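Local atomic coordinates of copper-sensitive operon repressor (CsoR) (Geobacillus thermodenitrificans, PDB entry 4M1P), a protein that represses transcription as a copper-sensing DNA-binding protein, with Cu(I) binding acting as the allosteric switch that probably releases it from its operator. Residues M26-R31 / R64-Q69; R73-C78 / R93-V98. The protein carries 1 engineered substitution. All coordinates share one frame; numbering follows the deposited sequence.

Contact 1 (M26-R31 / R64-Q69); sequences MKRLKR and RQVGMQ
Arg-28 reaches from helix 19-44 across to Gln-65 and Val-66 of helix 49-85, and its course can be followed from the root of the side chain to the guanidinium. CB points at the facing segment and lies 4.5 Å from CG2 of Val-66. CG is farther from that methyl, and CD returns to 4.4 Å from the same CG2, a loose apolar touch along the aliphatic stem. Because CG stands anti to the carbonyl carbon and the chain then runs extended as far as NE, the charged end is carried past Val-66 to the side chain of Gln-65, one residue earlier. There NH1 donates to the amide oxygen OE1 of Gln-65 over 3.2 Å, a weak hydrogen bond despite an N-H...O angle of 162°. NH2 is farther from the same oxygen. OE1 comes to the edge of the guanidinium, near its plane, whereas the amide itself is turned 69° from it; the two side chains meet almost perpendicularly. Gln-65, its CG anti to the backbone N (chi1 -160°) and its chain extended beyond, reaches OE1 out to meet it.

Beneath the polar pair lies a buried apolar one: CD2 of Leu-29 rests 4.1 Å from CG2 of Val-66, so this one methyl is met by both Leu-29 and the stem of Arg-28. The two segments run antiparallel, their axes 10.7 Å apart, as the two long helices of a hairpin. Leu-29 also packs on Gln-40 of the second subunit, which places the contact in the four-helix bundle of the dimer.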
ATOM      1  N   MET A  26      -0.942  -2.105 -24.450  1.00 76.49           N
ATOM      2  CA  MET A  26      -1.981  -1.232 -24.987  1.00 75.50           C
ATOM      3  C   MET A  26      -3.389  -1.713 -24.648  1.00 73.13           C
ATOM      4  O   MET A  26      -4.257  -0.916 -24.283  1.00 69.25           O
ATOM      5  CB  MET A  26      -1.836  -1.117 -26.502  1.00 77.27           C
ATOM      6  CG  MET A  26      -2.366   0.174 -27.060  1.00 77.72           C
ATOM      7  SD  MET A  26      -1.525   1.592 -26.332  1.00 84.65           S
ATOM      8  CE  MET A  26      -2.553   2.898 -26.994  1.00124.69           C
ATOM      9  N   LYS A  27      -3.614  -3.016 -24.784  1.00 74.55           N
ATOM     10  CA  LYS A  27      -4.909  -3.593 -24.459  1.00 76.52           C
ATOM     11  C   LYS A  27      -5.213  -3.326 -22.993  1.00 72.58           C
ATOM     12  O   LYS A  27      -6.298  -2.853 -22.644  1.00 75.10           O
ATOM     13  CB  LYS A  27      -4.913  -5.096 -24.739  1.00 76.46           C
ATOM     14  N   ARG A  28      -4.228  -3.612 -22.149  1.00 68.47           N
ATOM     15  CA  ARG A  28      -4.340  -3.408 -20.708  1.00 62.26           C
ATOM     16  C   ARG A  28      -4.678  -1.964 -20.343  1.00 61.57           C
ATOM     17  O   ARG A  28      -5.497  -1.718 -19.462  1.00 66.41           O
ATOM     18  CB  ARG A  28      -3.059  -3.862 -20.017  1.00 60.04           C
ATOM     19  CG  ARG A  28      -2.797  -5.358 -20.161  1.00 68.61           C
ATOM     20  CD  ARG A  28      -1.469  -5.769 -19.542  1.00 77.70           C
ATOM     21  NE  ARG A  28      -1.406  -7.205 -19.280  1.00 82.88           N
ATOM     22  CZ  ARG A  28      -1.765  -7.767 -18.129  1.00 84.16           C
ATOM     23  NH1 ARG A  28      -2.212  -7.012 -17.133  1.00 83.34           N
ATOM     24  NH2 ARG A  28      -1.681  -9.082 -17.967  1.00 86.12           N
ATOM     25  N   LEU A  29      -4.068  -1.009 -21.037  1.00 61.18           N
ATOM     26  CA  LEU A  29      -4.372   0.401 -20.818  1.00 59.72           C
ATOM     27  C   LEU A  29      -5.733   0.783 -21.408  1.00 65.54           C
ATOM     28  O   LEU A  29      -6.446   1.623 -20.848  1.00 65.75           O
ATOM     29  CB  LEU A  29      -3.274   1.286 -21.404  1.00 62.25           C
ATOM     30  CG  LEU A  29      -1.830   0.998 -20.986  1.00 61.81           C
ATOM     31  CD1 LEU A  29      -0.881   1.981 -21.659  1.00 60.61           C
ATOM     32  CD2 LEU A  29      -1.667   1.043 -19.477  1.00 56.88           C
ATOM     33  N   LYS A  30      -6.094   0.174 -22.538  1.00 66.49           N
ATOM     34  CA  LYS A  30      -7.420   0.383 -23.107  1.00 68.07           C
ATOM     35  C   LYS A  30      -8.487  -0.113 -22.132  1.00 64.98           C
ATOM     36  O   LYS A  30      -9.405   0.630 -21.782  1.00 63.82           O
ATOM     37  CB  LYS A  30      -7.564  -0.321 -24.461  1.00 72.38           C
ATOM     38  CG  LYS A  30      -6.857   0.385 -25.620  1.00 74.64           C
ATOM     39  CD  LYS A  30      -7.422   1.775 -25.877  1.00 72.08           C
ATOM     40  CE  LYS A  30      -6.616   2.513 -26.932  1.00 72.83           C
ATOM     41  NZ  LYS A  30      -6.606   1.796 -28.236  1.00 80.61           N
ATOM     42  N   ARG A  31      -8.358  -1.364 -21.691  1.00 60.56           N
ATOM     43  CA  ARG A  31      -9.291  -1.928 -20.720  1.00 62.23           C
ATOM     44  C   ARG A  31      -9.402  -0.992 -19.521  1.00 64.11           C
ATOM     45  O   ARG A  31     -10.503  -0.630 -19.098  1.00 63.89           O
ATOM     46  CB  ARG A  31      -8.840  -3.318 -20.268  1.00 58.75           C
ATOM     47  N   ARG A  64      -1.572  -1.466 -10.825  1.00 49.52           N
ATOM     48  CA  ARG A  64      -0.450  -2.108 -10.149  1.00 51.76           C
ATOM     49  C   ARG A  64       0.110  -3.223 -11.025  1.00 58.34           C
ATOM     50  O   ARG A  64       1.328  -3.398 -11.131  1.00 60.15           O
ATOM     51  CB  ARG A  64      -0.878  -2.681  -8.801  1.00 48.65           C
ATOM     52  CG  ARG A  64      -0.763  -1.712  -7.645  1.00 58.93           C
ATOM     53  CD  ARG A  64      -0.991  -2.413  -6.305  1.00 70.02           C
ATOM     54  NE  ARG A  64      -2.367  -2.881  -6.138  1.00 75.78           N
ATOM     55  CZ  ARG A  64      -3.358  -2.133  -5.656  1.00 80.25           C
ATOM     56  NH1 ARG A  64      -3.131  -0.871  -5.304  1.00 82.24           N
ATOM     57  NH2 ARG A  64      -4.579  -2.641  -5.534  1.00 79.61           N
ATOM     58  N   GLN A  65      -0.790  -3.963 -11.663  1.00 60.87           N
ATOM     59  CA  GLN A  65      -0.411  -5.088 -12.505  1.00 61.81           C
ATOM     60  C   GLN A  65       0.423  -4.614 -13.693  1.00 56.52           C
ATOM     61  O   GLN A  65       1.538  -5.086 -13.903  1.00 60.29           O
ATOM     62  CB  GLN A  65      -1.658  -5.838 -12.979  1.00 67.95           C
ATOM     63  CG  GLN A  65      -1.405  -7.263 -13.457  1.00 77.81           C
ATOM     64  CD  GLN A  65      -2.694  -8.001 -13.782  1.00 90.11           C
ATOM     65  OE1 GLN A  65      -2.708  -8.932 -14.589  1.00 96.76           O
ATOM     66  NE2 GLN A  65      -3.787  -7.585 -13.150  1.00 91.86           N
ATOM     67  N   VAL A  66      -0.104  -3.673 -14.465  1.00 44.47           N
ATOM     68  CA  VAL A  66       0.643  -3.188 -15.616  1.00 49.19           C
ATOM     69  C   VAL A  66       1.924  -2.460 -15.182  1.00 49.41           C
ATOM     70  O   VAL A  66       2.954  -2.563 -15.840  1.00 53.64           O
ATOM     71  CB  VAL A  66      -0.235  -2.330 -16.567  1.00 55.06           C
ATOM     72  CG1 VAL A  66      -0.581  -0.995 -15.936  1.00 59.82           C
ATOM     73  CG2 VAL A  66       0.465  -2.120 -17.888  1.00 54.71           C
ATOM     74  N   GLY A  67       1.869  -1.760 -14.053  1.00 47.84           N
ATOM     75  CA  GLY A  67       3.034  -1.062 -13.535  1.00 46.50           C
ATOM     76  C   GLY A  67       4.159  -2.000 -13.131  1.00 47.82           C
ATOM     77  O   GLY A  67       5.329  -1.778 -13.470  1.00 48.39           O
ATOM     78  N   MET A  68       3.809  -3.051 -12.397  1.00 48.23           N
ATOM     79  CA  MET A  68       4.785  -4.054 -11.997  1.00 47.98           C
ATOM     80  C   MET A  68       5.388  -4.714 -13.230  1.00 49.39           C
ATOM     81  O   MET A  68       6.589  -4.980 -13.279  1.00 53.28           O
ATOM     82  CB  MET A  68       4.130  -5.105 -11.105  1.00 50.48           C
ATOM     83  CG  MET A  68       5.082  -6.165 -10.560  1.00 56.06           C
ATOM     84  SD  MET A  68       6.342  -5.475  -9.462  1.00 84.06           S
ATOM     85  CE  MET A  68       5.315  -4.473  -8.390  1.00 44.70           C
ATOM     86  N   GLN A  69       4.554  -4.958 -14.234  1.00 47.33           N
ATOM     87  CA  GLN A  69       5.012  -5.612 -15.446  1.00 46.46           C
ATOM     88  C   GLN A  69       6.075  -4.762 -16.120  1.00 52.54           C
ATOM     89  O   GLN A  69       7.114  -5.271 -16.541  1.00 55.39           O
ATOM     90  CB  GLN A  69       3.848  -5.862 -16.402  1.00 43.90           C
TER

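Contact 2 (R73-C78 / R93-V98); sequences RHANHC and RELMDV. With CU1 (copper (I) ion), chain B.
His-74 and Leu-95 meet where helix 88-103 packs on helix 49-85, at the Cys-His-Cys copper site characteristic of CsoR repressors, where His-74 is a ligand. The imidazole lies between metal and neighbouring helix: one nitrogen faces the copper ion, the other faces Glu-94, and the ring carbon CD2, between NE2 and CG, faces Leu-95. CG of His-74 is anti to the backbone N (chi1 -176°), which swings the ring out toward the facing helix. The ring turns its edge at CD2 of His-74 to CD1 of Leu-95, near the ring plane at 4.3 Å, while CD2 of Leu-95 rests 4.4 Å from CB of Ala-75. Leu-95 thus fits its forked end against two successive residues of one turn, both buried.

Next to CD2 on the ring, NE2 donates to a water 2.8 Å away, and that water, in the ring plane, donates in turn to OE1 of Glu-94. The carboxylate is tied further: OE1 bonds to the hydroxyl of Tyr-48 of the second subunit and OE2 to the backbone N of Gly-12. Tyr-48 also sets its ring nearly perpendicular to that of His-74. This second shell should fix the rotation of the imidazole and couple the copper ligand to helix 88-103, consistent with a route for the allosteric signal.

A wider pi-type turn spans 74-78, from His-74 to Cys-78, the two ligands this chain supplies, and Cys-49 of the second subunit completes the site. The copper(I) ion lies 2.1 Å from ND1 of His-74 and 2.3 Å from SG of Cys-78.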
ATOM      1  N   ARG A  73      10.022  -5.665 -16.606  1.00 41.68           N
ATOM      2  CA  ARG A  73      10.546  -5.614 -17.958  1.00 45.13           C
ATOM      3  C   ARG A  73      11.771  -4.708 -17.990  1.00 50.41           C
ATOM      4  O   ARG A  73      12.827  -5.104 -18.486  1.00 53.99           O
ATOM      5  CB  ARG A  73       9.475  -5.122 -18.935  1.00 43.61           C
ATOM      6  CG  ARG A  73       9.727  -5.475 -20.389  1.00 47.22           C
ATOM      7  CD  ARG A  73      10.704  -4.510 -21.046  1.00 53.08           C
ATOM      8  NE  ARG A  73      10.621  -4.563 -22.501  1.00 58.51           N
ATOM      9  CZ  ARG A  73      11.317  -3.778 -23.314  1.00 61.56           C
ATOM     10  NH1 ARG A  73      12.159  -2.883 -22.811  1.00 61.10           N
ATOM     11  NH2 ARG A  73      11.174  -3.889 -24.627  1.00 65.66           N
ATOM     12  N   HIS A  74      11.639  -3.505 -17.439  1.00 48.93           N
ATOM     13  CA  HIS A  74      12.734  -2.539 -17.473  1.00 49.19           C
ATOM     14  C   HIS A  74      13.968  -3.080 -16.753  1.00 52.70           C
ATOM     15  O   HIS A  74      15.090  -2.944 -17.240  1.00 56.53           O
ATOM     16  CB  HIS A  74      12.295  -1.208 -16.857  1.00 45.41           C
ATOM     17  CG  HIS A  74      13.336  -0.135 -16.929  1.00 46.89           C
ATOM     18  ND1 HIS A  74      13.806   0.380 -18.118  1.00 49.37           N
ATOM     19  CD2 HIS A  74      14.004   0.529 -15.949  1.00 44.44           C
ATOM     20  CE1 HIS A  74      14.708   1.303 -17.876  1.00 50.54           C
ATOM     21  NE2 HIS A  74      14.850   1.416 -16.558  1.00 45.90           N
ATOM     22  N   ALA A  75      13.755  -3.704 -15.600  1.00 52.27           N
ATOM     23  CA  ALA A  75      14.860  -4.249 -14.812  1.00 52.03           C
ATOM     24  C   ALA A  75      15.525  -5.456 -15.478  1.00 54.83           C
ATOM     25  O   ALA A  75      16.751  -5.531 -15.550  1.00 54.31           O
ATOM     26  CB  ALA A  75      14.388  -4.604 -13.409  1.00 46.43           C
ATOM     27  N   ASN A  76      14.711  -6.399 -15.953  1.00 61.23           N
ATOM     28  CA  ASN A  76      15.209  -7.620 -16.591  1.00 61.80           C
ATOM     29  C   ASN A  76      15.964  -7.378 -17.889  1.00 59.99           C
ATOM     30  O   ASN A  76      16.868  -8.132 -18.230  1.00 66.43           O
ATOM     31  CB  ASN A  76      14.059  -8.586 -16.886  1.00 68.21           C
ATOM     32  CG  ASN A  76      13.425  -9.151 -15.633  1.00 74.11           C
ATOM     33  OD1 ASN A  76      13.668  -8.672 -14.522  1.00 74.75           O
ATOM     34  ND2 ASN A  76      12.593 -10.177 -15.806  1.00 78.00           N
ATOM     35  N   HIS A  77      15.579  -6.346 -18.627  1.00 55.89           N
ATOM     36  CA  HIS A  77      16.171  -6.104 -19.937  1.00 55.60           C
ATOM     37  C   HIS A  77      17.005  -4.835 -20.003  1.00 56.73           C
ATOM     38  O   HIS A  77      18.224  -4.897 -20.172  1.00 62.19           O
ATOM     39  CB  HIS A  77      15.081  -6.078 -21.002  1.00 60.11           C
ATOM     40  CG  HIS A  77      14.351  -7.382 -21.132  1.00 70.21           C
ATOM     41  ND1 HIS A  77      12.983  -7.479 -21.037  1.00 72.80           N
ATOM     42  CD2 HIS A  77      14.812  -8.638 -21.326  1.00 74.05           C
ATOM     43  CE1 HIS A  77      12.625  -8.747 -21.176  1.00 75.06           C
ATOM     44  NE2 HIS A  77      13.718  -9.468 -21.354  1.00 75.74           N
ATOM     45  N   CYS A  78      16.352  -3.687 -19.869  1.00 54.21           N
ATOM     46  CA  CYS A  78      17.033  -2.399 -20.013  1.00 52.50           C
ATOM     47  C   CYS A  78      18.141  -2.177 -18.972  1.00 52.79           C
ATOM     48  O   CYS A  78      19.287  -1.905 -19.332  1.00 50.35           O
ATOM     49  CB  CYS A  78      16.028  -1.242 -19.980  1.00 50.06           C
ATOM     50  SG  CYS A  78      14.721  -1.326 -21.238  1.00 60.99           S
ATOM     51  N   ARG A  93      20.270   3.807 -10.185  1.00 49.62           N
ATOM     52  CA  ARG A  93      19.819   4.986  -9.454  1.00 52.60           C
ATOM     53  C   ARG A  93      18.445   5.448  -9.950  1.00 57.24           C
ATOM     54  O   ARG A  93      17.578   5.797  -9.140  1.00 61.72           O
ATOM     55  CB  ARG A  93      20.848   6.114  -9.559  1.00 55.50           C
ATOM     56  CG  ARG A  93      20.537   7.320  -8.690  1.00 65.85           C
ATOM     57  CD  ARG A  93      21.799   8.107  -8.357  1.00 78.72           C
ATOM     58  NE  ARG A  93      22.587   7.488  -7.291  1.00 85.04           N
ATOM     59  CZ  ARG A  93      22.528   7.846  -6.010  1.00 88.54           C
ATOM     60  NH1 ARG A  93      21.725   8.833  -5.625  1.00 89.26           N
ATOM     61  NH2 ARG A  93      23.282   7.227  -5.112  1.00 89.37           N
ATOM     62  N   GLU A  94      18.250   5.441 -11.270  1.00 52.21           N
ATOM     63  CA  GLU A  94      16.946   5.731 -11.851  1.00 49.15           C
ATOM     64  C   GLU A  94      15.920   4.788 -11.238  1.00 50.05           C
ATOM     65  O   GLU A  94      14.900   5.230 -10.719  1.00 54.88           O
ATOM     66  CB  GLU A  94      16.959   5.534 -13.372  1.00 53.66           C
ATOM     67  CG  GLU A  94      17.515   6.688 -14.198  1.00 56.06           C
ATOM     68  CD  GLU A  94      17.653   6.325 -15.674  1.00 60.99           C
ATOM     69  OE1 GLU A  94      17.477   5.135 -16.007  1.00 58.79           O
ATOM     70  OE2 GLU A  94      17.944   7.226 -16.495  1.00 65.60           O
ATOM     71  N   LEU A  95      16.204   3.489 -11.295  1.00 49.14           N
ATOM     72  CA  LEU A  95      15.278   2.471 -10.808  1.00 50.03           C
ATOM     73  C   LEU A  95      14.904   2.689  -9.343  1.00 60.13           C
ATOM     74  O   LEU A  95      13.739   2.542  -8.967  1.00 61.75           O
ATOM     75  CB  LEU A  95      15.866   1.072 -10.993  1.00 48.47           C
ATOM     76  CG  LEU A  95      14.941  -0.115 -10.697  1.00 48.44           C
ATOM     77  CD1 LEU A  95      13.763  -0.160 -11.662  1.00 39.73           C
ATOM     78  CD2 LEU A  95      15.708  -1.431 -10.735  1.00 50.07           C
ATOM     79  N   MET A  96      15.884   3.045  -8.517  1.00 58.76           N
ATOM     80  CA  MET A  96      15.602   3.294  -7.111  1.00 59.39           C
ATOM     81  C   MET A  96      14.707   4.515  -6.920  1.00 56.42           C
ATOM     82  O   MET A  96      13.873   4.542  -6.014  1.00 55.88           O
ATOM     83  CB  MET A  96      16.891   3.442  -6.305  1.00 66.78           C
ATOM     84  CG  MET A  96      17.637   2.133  -6.119  1.00 67.65           C
ATOM     85  SD  MET A  96      16.556   0.813  -5.511  1.00 63.77           S
ATOM     86  CE  MET A  96      16.144   1.447  -3.884  1.00 49.38           C
ATOM     87  N   ASP A  97      14.869   5.516  -7.777  1.00 56.85           N
ATOM     88  CA  ASP A  97      14.037   6.709  -7.684  1.00 59.05           C
ATOM     89  C   ASP A  97      12.557   6.410  -7.924  1.00 57.93           C
ATOM     90  O   ASP A  97      11.706   6.899  -7.184  1.00 59.74           O
ATOM     91  CB  ASP A  97      14.538   7.817  -8.614  1.00 62.89           C
ATOM     92  CG  ASP A  97      15.702   8.591  -8.017  1.00 75.51           C
ATOM     93  OD1 ASP A  97      15.768   8.693  -6.770  1.00 80.79           O
ATOM     94  OD2 ASP A  97      16.551   9.093  -8.790  1.00 78.84           O
ATOM     95  N   VAL A  98      12.244   5.604  -8.939  1.00 53.79           N
ATOM     96  CA  VAL A  98      10.845   5.276  -9.202  1.00 56.25           C
ATOM     97  C   VAL A  98      10.260   4.361  -8.128  1.00 61.79           C
ATOM     98  O   VAL A  98       9.068   4.428  -7.844  1.00 70.02           O
ATOM     99  CB  VAL A  98      10.594   4.694 -10.625  1.00 59.51           C
ATOM    100  CG1 VAL A  98      11.084   5.652 -11.676  1.00 61.94           C
ATOM    101  CG2 VAL A  98      11.247   3.341 -10.796  1.00 54.65           C
TER
HETATM  102 CU   CU1 B 201      13.127  -0.176 -20.043  1.00 58.45          CU
HETATM  103  O   HOH W   1      16.708   2.659 -14.936  1.00 44.10           O

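Overall arrangement
From the N terminus the chain enters helix 19-44, turns, and returns along helix 49-85; contact 1 closes this first hairpin by joining 26-31 to 64-69. The same long helix continues into 73-78, and after a second turn helix 88-103 folds back, so that contact 2 closes a shorter loop with 93-98. The loops follow in series, neither crossing nor enclosing the other, with contact centres about 17 Å apart. Helix 49-85 is the shared element, tying the N-terminal helix at one level and the C-terminal helix at another. Both contacts also touch the second subunit, but only contact 2 includes copper ligands.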